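Local coordinates for protein phospholipase A1 (Streptomyces albidoflavus, PDB 4HYQ) that catalyses the hydrolysis of the acyl ester at the sn-1 position of glycerophospholipids, as a lipase of the GDSL family in the SGNH hydrolase clan, at residues 5-10 with 46-51; 144-149 with 159-164. One frame throughout, in Å; residues are numbered along the deposited sequence.

The two contacts illustrate how one alpha/beta domain joins its parts by different means. Interaction 1 is strand pairing at the margin of the parallel sheet, ruled by backbone hydrogen bonds; interaction 2 fastens an irregular loop to helix 158-181, mainly through side chains. They lie on opposite sides of the chain's centre, with their own centres 32 Å apart and their nearest atoms about 10 Å apart, so they do not touch. Segment 5-10 ends in the Gly-Asp of the GDSL-like block, whose following serine is, as in relatives, probably the nucleophile. At interaction 2, the side chain of Phe145 lies about 4 Å from a bound pentaethylene glycol, probably a crystallisation additive.

Interaction 1: 5-10 with 46-51; sequences YVALGD and ASFDFV
Tyr5 and Phe48 project side by side from one face of the parallel sheet, where strand 5-9 runs next to the outermost strand 47-50 in the alpha/beta fold of the SGNH hydrolases. The two strand directions differ by only 10°, and four backbone hydrogen bonds alternate between them: Tyr5 N to Ser47 O, Asp49 N to Tyr5 O, Ala7 N to Asp49 O and Val51 N to Ala7 O. With CG anti to the backbone N in both residues (chi1 168° in Tyr5), the rings swing the same way and lie nearly parallel, at 16°. They are slid apart, however, with centroids at 5.3 Å, so the rings barely overlap, and Tyr5 CD2 meets Phe48 CD1 at 3.4 Å. The methyl of Ala7 is the small bump on this face. It sits at the edge of the Phe48 ring, 4.2 Å from CB to CE1, and its CB approaches Phe50 CD1 obliquely at 3.9 Å, filling the notch that the two phenylalanines leave. Pro36 and Ala40 of helix 35-43 pack over this face; Trp39 meets the Tyr5 ring edge-to-face, while Tyr5 OH bonds Ser77 OG. A leucine at Tyr5 would probably leave Phe48 CD1 and CE1 without their aromatic neighbour and Ser77 without its hydroxyl mate. Beyond the strand pairing, Val51 CG2 rests 3.7 Å from Leu8 CD2, and Gln65 of helix 58-65 touches both residues. At the other end a single water ties the strands together: it donates to Tyr5 O at 3.1 Å, a carbonyl already bonded to Asp49 N, and to Asp49 OD2, and accepts from Ser47 OG at 2.7 Å.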
loop_
_atom_site.group_PDB
_atom_site.type_symbol
_atom_site.label_atom_id
_atom_site.label_comp_id
_atom_site.label_asym_id
_atom_site.label_seq_id
_atom_site.Cartn_x
_atom_site.Cartn_y
_atom_site.Cartn_z
ATOM N N TYR A 5 -9.502 -6.094 -15.469
ATOM C CA TYR A 5 -8.954 -5.354 -14.338
ATOM C C TYR A 5 -7.875 -6.240 -13.727
ATOM O O TYR A 5 -8.127 -7.419 -13.445
ATOM C CB TYR A 5 -10.056 -5.071 -13.312
ATOM C CG TYR A 5 -9.560 -4.558 -11.965
ATOM C CD1 TYR A 5 -8.460 -3.701 -11.879
ATOM C CD2 TYR A 5 -10.217 -4.906 -10.789
ATOM C CE1 TYR A 5 -8.022 -3.200 -10.640
ATOM C CE2 TYR A 5 -9.800 -4.402 -9.548
ATOM C CZ TYR A 5 -8.714 -3.560 -9.484
ATOM O OH TYR A 5 -8.348 -3.066 -8.259
ATOM N N VAL A 6 -6.671 -5.697 -13.573
ATOM C CA VAL A 6 -5.579 -6.446 -12.952
ATOM C C VAL A 6 -5.166 -5.658 -11.710
ATOM O O VAL A 6 -4.862 -4.470 -11.792
ATOM C CB VAL A 6 -4.367 -6.609 -13.911
ATOM C CG1 VAL A 6 -3.223 -7.335 -13.209
ATOM C CG2 VAL A 6 -4.789 -7.425 -15.148
ATOM N N ALA A 7 -5.189 -6.321 -10.554
ATOM C CA ALA A 7 -4.819 -5.690 -9.284
ATOM C C ALA A 7 -3.461 -6.210 -8.815
ATOM O O ALA A 7 -3.308 -7.375 -8.431
ATOM C CB ALA A 7 -5.900 -5.970 -8.224
ATOM N N LEU A 8 -2.482 -5.316 -8.842
ATOM C CA LEU A 8 -1.096 -5.619 -8.483
ATOM C C LEU A 8 -0.700 -5.044 -7.140
ATOM O O LEU A 8 -1.357 -4.152 -6.606
ATOM C CB LEU A 8 -0.149 -4.969 -9.497
ATOM C CG LEU A 8 -0.400 -5.172 -10.990
ATOM C CD1 LEU A 8 0.486 -4.208 -11.807
ATOM C CD2 LEU A 8 -0.085 -6.626 -11.347
ATOM N N GLY A 9 0.409 -5.534 -6.609
ATOM C CA GLY A 9 0.901 -4.922 -5.396
ATOM C C GLY A 9 1.268 -5.763 -4.206
ATOM O O GLY A 9 1.485 -6.977 -4.298
ATOM N N ASP A 10 1.352 -5.068 -3.081
ATOM C CA ASP A 10 1.713 -5.688 -1.817
ATOM C C ASP A 10 0.522 -5.911 -0.885
ATOM O O ASP A 10 -0.628 -5.974 -1.322
ATOM C CB ASP A 10 2.812 -4.871 -1.103
ATOM C CG ASP A 10 2.429 -3.403 -0.896
ATOM O OD1 ASP A 10 1.214 -3.087 -0.835
ATOM O OD2 ASP A 10 3.357 -2.569 -0.773
ATOM N N ALA A 46 -14.614 -7.098 -17.445
ATOM C CA ALA A 46 -14.616 -8.248 -18.347
ATOM C C ALA A 46 -13.886 -9.430 -17.718
ATOM O O ALA A 46 -14.243 -10.580 -17.942
ATOM C CB ALA A 46 -13.961 -7.873 -19.674
ATOM N N SER A 47 -12.839 -9.132 -16.958
ATOM C CA SER A 47 -12.065 -10.155 -16.258
ATOM C C SER A 47 -11.445 -9.496 -15.036
ATOM O O SER A 47 -11.323 -8.269 -14.975
ATOM C CB SER A 47 -10.963 -10.732 -17.147
ATOM O OG SER A 47 -10.051 -9.734 -17.567
ATOM N N PHE A 48 -11.072 -10.306 -14.056
ATOM C CA PHE A 48 -10.475 -9.774 -12.839
ATOM C C PHE A 48 -9.367 -10.713 -12.387
ATOM O O PHE A 48 -9.620 -11.892 -12.097
ATOM C CB PHE A 48 -11.555 -9.647 -11.757
ATOM C CG PHE A 48 -11.022 -9.264 -10.405
ATOM C CD1 PHE A 48 -10.084 -8.241 -10.283
ATOM C CD2 PHE A 48 -11.459 -9.914 -9.257
ATOM C CE1 PHE A 48 -9.579 -7.870 -9.032
ATOM C CE2 PHE A 48 -10.963 -9.553 -8.000
ATOM C CZ PHE A 48 -10.021 -8.523 -7.892
ATOM N N ASP A 49 -8.137 -10.209 -12.379
ATOM C CA ASP A 49 -6.997 -10.996 -11.927
ATOM C C ASP A 49 -6.383 -10.261 -10.748
ATOM O O ASP A 49 -5.846 -9.167 -10.887
ATOM C CB ASP A 49 -5.984 -11.176 -13.041
ATOM C CG ASP A 49 -6.529 -12.024 -14.172
ATOM O OD1 ASP A 49 -6.822 -13.213 -13.933
ATOM O OD2 ASP A 49 -6.680 -11.498 -15.290
ATOM N N PHE A 50 -6.485 -10.889 -9.581
ATOM C CA PHE A 50 -6.012 -10.327 -8.315
ATOM C C PHE A 50 -4.702 -11.036 -7.993
ATOM O O PHE A 50 -4.716 -12.195 -7.557
ATOM C CB PHE A 50 -7.088 -10.629 -7.260
ATOM C CG PHE A 50 -6.963 -9.859 -5.975
ATOM C CD1 PHE A 50 -5.944 -8.933 -5.762
ATOM C CD2 PHE A 50 -7.891 -10.072 -4.968
ATOM C CE1 PHE A 50 -5.860 -8.237 -4.541
ATOM C CE2 PHE A 50 -7.817 -9.383 -3.751
ATOM C CZ PHE A 50 -6.804 -8.468 -3.543
ATOM N N VAL A 51 -3.574 -10.362 -8.219
ATOM C CA VAL A 51 -2.284 -10.984 -7.975
ATOM C C VAL A 51 -1.392 -10.317 -6.928
ATOM O O VAL A 51 -0.217 -10.693 -6.773
ATOM C CB VAL A 51 -1.495 -11.160 -9.298
ATOM C CG1 VAL A 51 -2.215 -12.174 -10.179
ATOM C CG2 VAL A 51 -1.370 -9.813 -10.036
HETATM O O HOH W 1 -7.940 -9.161 -15.968
#

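Interaction 2: 144-149 with 159-164; sequences RFYKLN and GERTAI
The aliphatic part of Arg161 lies over one face of the Tyr146 ring, the two side chains crossing at about a right angle. Its CG stands 3.7 Å from the centroid of the Tyr146 ring, close to the ring normal, a CH-pi contact, and its CD follows at 3.6 Å from Tyr146 CD2. The ring and guanidinium planes are 24° apart. A bend at the third torsion of Arg161 (-145°) carries the planar group past the ring, where its edge meets Asn149 OD1, in its plane, with Lys147 O also near that edge. Asn149 OD1 accepts a weak hydrogen bond from Arg161 NH1 at 3.4 Å, the amide being turned 69° to the guanidinium. Arg161 NH2 also donates to Leu156 O, in the loop leading into the helix, which probably helps to fix the guanidinium. Leu148 slides past the base of the arginine in the opposite direction, CD2 resting 3.6 Å from Arg161 CB. One turn further along the helix, Ile164 CG2 presses on Phe145 CD2 at 3.7 Å, while its CD1 comes obliquely to the Tyr146 ring. A water accepts from Phe145 N at 2.7 Å and donates weakly to Ile164 O. Tyr146 OH is hydrogen-bonded with Tyr217 OH, and the ring of Tyr217 stacks on Phe145. The contact thus lays the loop that follows strand 136-140 along the first turns of helix 158-181, with Met91 of helix 87-96 touching both Phe145 and Ile164.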
loop_
_atom_site.group_PDB
_atom_site.type_symbol
_atom_site.label_atom_id
_atom_site.label_comp_id
_atom_site.label_asym_id
_atom_site.label_seq_id
_atom_site.Cartn_x
_atom_site.Cartn_y
_atom_site.Cartn_z
ATOM N N ARG A 144 -0.737 7.557 6.410
ATOM C CA ARG A 144 0.187 8.008 7.441
ATOM C C ARG A 144 -0.251 7.052 8.542
ATOM O O ARG A 144 -1.430 6.713 8.616
ATOM C CB ARG A 144 -0.118 9.437 7.866
ATOM C CG ARG A 144 0.564 10.492 7.047
ATOM C CD ARG A 144 0.163 11.857 7.584
ATOM N NE ARG A 144 1.021 12.910 7.076
ATOM C CZ ARG A 144 0.852 14.203 7.339
ATOM N NH1 ARG A 144 -0.152 14.600 8.110
ATOM N NH2 ARG A 144 1.688 15.101 6.826
ATOM N N PHE A 145 0.662 6.613 9.399
ATOM C CA PHE A 145 0.272 5.648 10.421
ATOM C C PHE A 145 -0.321 6.238 11.693
ATOM O O PHE A 145 -1.181 5.618 12.322
ATOM C CB PHE A 145 1.468 4.772 10.822
ATOM C CG PHE A 145 1.916 3.797 9.761
ATOM C CD1 PHE A 145 1.107 3.492 8.668
ATOM C CD2 PHE A 145 3.144 3.144 9.891
ATOM C CE1 PHE A 145 1.516 2.549 7.714
ATOM C CE2 PHE A 145 3.563 2.202 8.945
ATOM C CZ PHE A 145 2.741 1.902 7.851
ATOM N N TYR A 146 0.117 7.441 12.048
ATOM C CA TYR A 146 -0.322 8.051 13.291
ATOM C C TYR A 146 -0.956 9.421 13.290
ATOM O O TYR A 146 -0.697 10.255 12.428
ATOM C CB TYR A 146 0.858 8.148 14.259
ATOM C CG TYR A 146 1.406 6.832 14.720
ATOM C CD1 TYR A 146 2.531 6.274 14.118
ATOM C CD2 TYR A 146 0.806 6.151 15.771
ATOM C CE1 TYR A 146 3.047 5.063 14.561
ATOM C CE2 TYR A 146 1.314 4.938 16.220
ATOM C CZ TYR A 146 2.429 4.405 15.615
ATOM O OH TYR A 146 2.932 3.219 16.084
ATOM N N LYS A 147 -1.777 9.630 14.313
ATOM C CA LYS A 147 -2.397 10.914 14.572
ATOM C C LYS A 147 -1.547 11.347 15.760
ATOM O O LYS A 147 -1.376 10.586 16.715
ATOM C CB LYS A 147 -3.850 10.760 15.015
ATOM C CG LYS A 147 -4.568 12.089 15.187
ATOM C CD LYS A 147 -4.653 12.824 13.852
ATOM C CE LYS A 147 -5.251 14.216 14.008
ATOM N NZ LYS A 147 -5.260 14.948 12.708
ATOM N N LEU A 148 -0.967 12.536 15.692
ATOM C CA LEU A 148 -0.140 13.013 16.789
ATOM C C LEU A 148 -1.075 13.703 17.773
ATOM O O LEU A 148 -1.663 14.739 17.460
ATOM C CB LEU A 148 0.905 13.991 16.264
ATOM C CG LEU A 148 1.655 13.479 15.029
ATOM C CD1 LEU A 148 2.540 14.585 14.472
ATOM C CD2 LEU A 148 2.477 12.249 15.391
ATOM N N ASN A 149 -1.225 13.114 18.953
ATOM C CA ASN A 149 -2.111 13.670 19.969
ATOM C C ASN A 149 -1.521 13.505 21.364
ATOM O O ASN A 149 -0.379 13.070 21.518
ATOM C CB ASN A 149 -3.472 12.977 19.904
ATOM C CG ASN A 149 -3.398 11.518 20.305
ATOM O OD1 ASN A 149 -2.326 11.001 20.629
ATOM N ND2 ASN A 149 -4.539 10.845 20.290
ATOM N N GLY A 159 8.111 11.500 19.181
ATOM C CA GLY A 159 9.228 11.640 18.271
ATOM C C GLY A 159 9.265 10.533 17.234
ATOM O O GLY A 159 9.605 10.780 16.074
ATOM N N GLU A 160 8.918 9.313 17.644
ATOM C CA GLU A 160 8.924 8.169 16.725
ATOM C C GLU A 160 7.761 8.267 15.745
ATOM O O GLU A 160 7.921 7.998 14.549
ATOM C CB GLU A 160 8.860 6.849 17.508
ATOM C CG GLU A 160 10.134 6.561 18.301
ATOM C CD GLU A 160 10.021 5.336 19.192
ATOM O OE1 GLU A 160 9.013 5.210 19.910
ATOM O OE2 GLU A 160 10.948 4.502 19.184
ATOM N N ARG A 161 6.594 8.658 16.249
ATOM C CA ARG A 161 5.421 8.812 15.395
ATOM C C ARG A 161 5.670 9.886 14.343
ATOM O O ARG A 161 5.271 9.749 13.194
ATOM C CB ARG A 161 4.210 9.221 16.213
ATOM C CG ARG A 161 3.699 8.158 17.128
ATOM C CD ARG A 161 2.448 8.665 17.765
ATOM N NE ARG A 161 2.334 8.193 19.129
ATOM C CZ ARG A 161 1.431 8.638 19.992
ATOM N NH1 ARG A 161 0.558 9.572 19.627
ATOM N NH2 ARG A 161 1.408 8.145 21.217
ATOM N N THR A 162 6.319 10.966 14.756
ATOM C CA THR A 162 6.626 12.066 13.853
ATOM C C THR A 162 7.572 11.619 12.751
ATOM O O THR A 162 7.394 11.955 11.575
ATOM C CB THR A 162 7.266 13.228 14.626
ATOM O OG1 THR A 162 6.302 13.761 15.543
ATOM C CG2 THR A 162 7.732 14.300 13.683
ATOM N N ALA A 163 8.580 10.851 13.140
ATOM C CA ALA A 163 9.571 10.356 12.207
ATOM C C ALA A 163 8.937 9.390 11.219
ATOM O O ALA A 163 9.203 9.456 10.022
ATOM C CB ALA A 163 10.700 9.671 12.968
ATOM N N ILE A 164 8.084 8.504 11.723
ATOM C CA ILE A 164 7.416 7.515 10.874
ATOM C C ILE A 164 6.450 8.192 9.897
ATOM O O ILE A 164 6.390 7.839 8.717
ATOM C CB ILE A 164 6.670 6.484 11.751
ATOM C CG1 ILE A 164 7.705 5.625 12.485
ATOM C CG2 ILE A 164 5.756 5.619 10.899
ATOM C CD1 ILE A 164 7.134 4.843 13.652
HETATM O O HOH W 2 3.292 6.541 8.729
#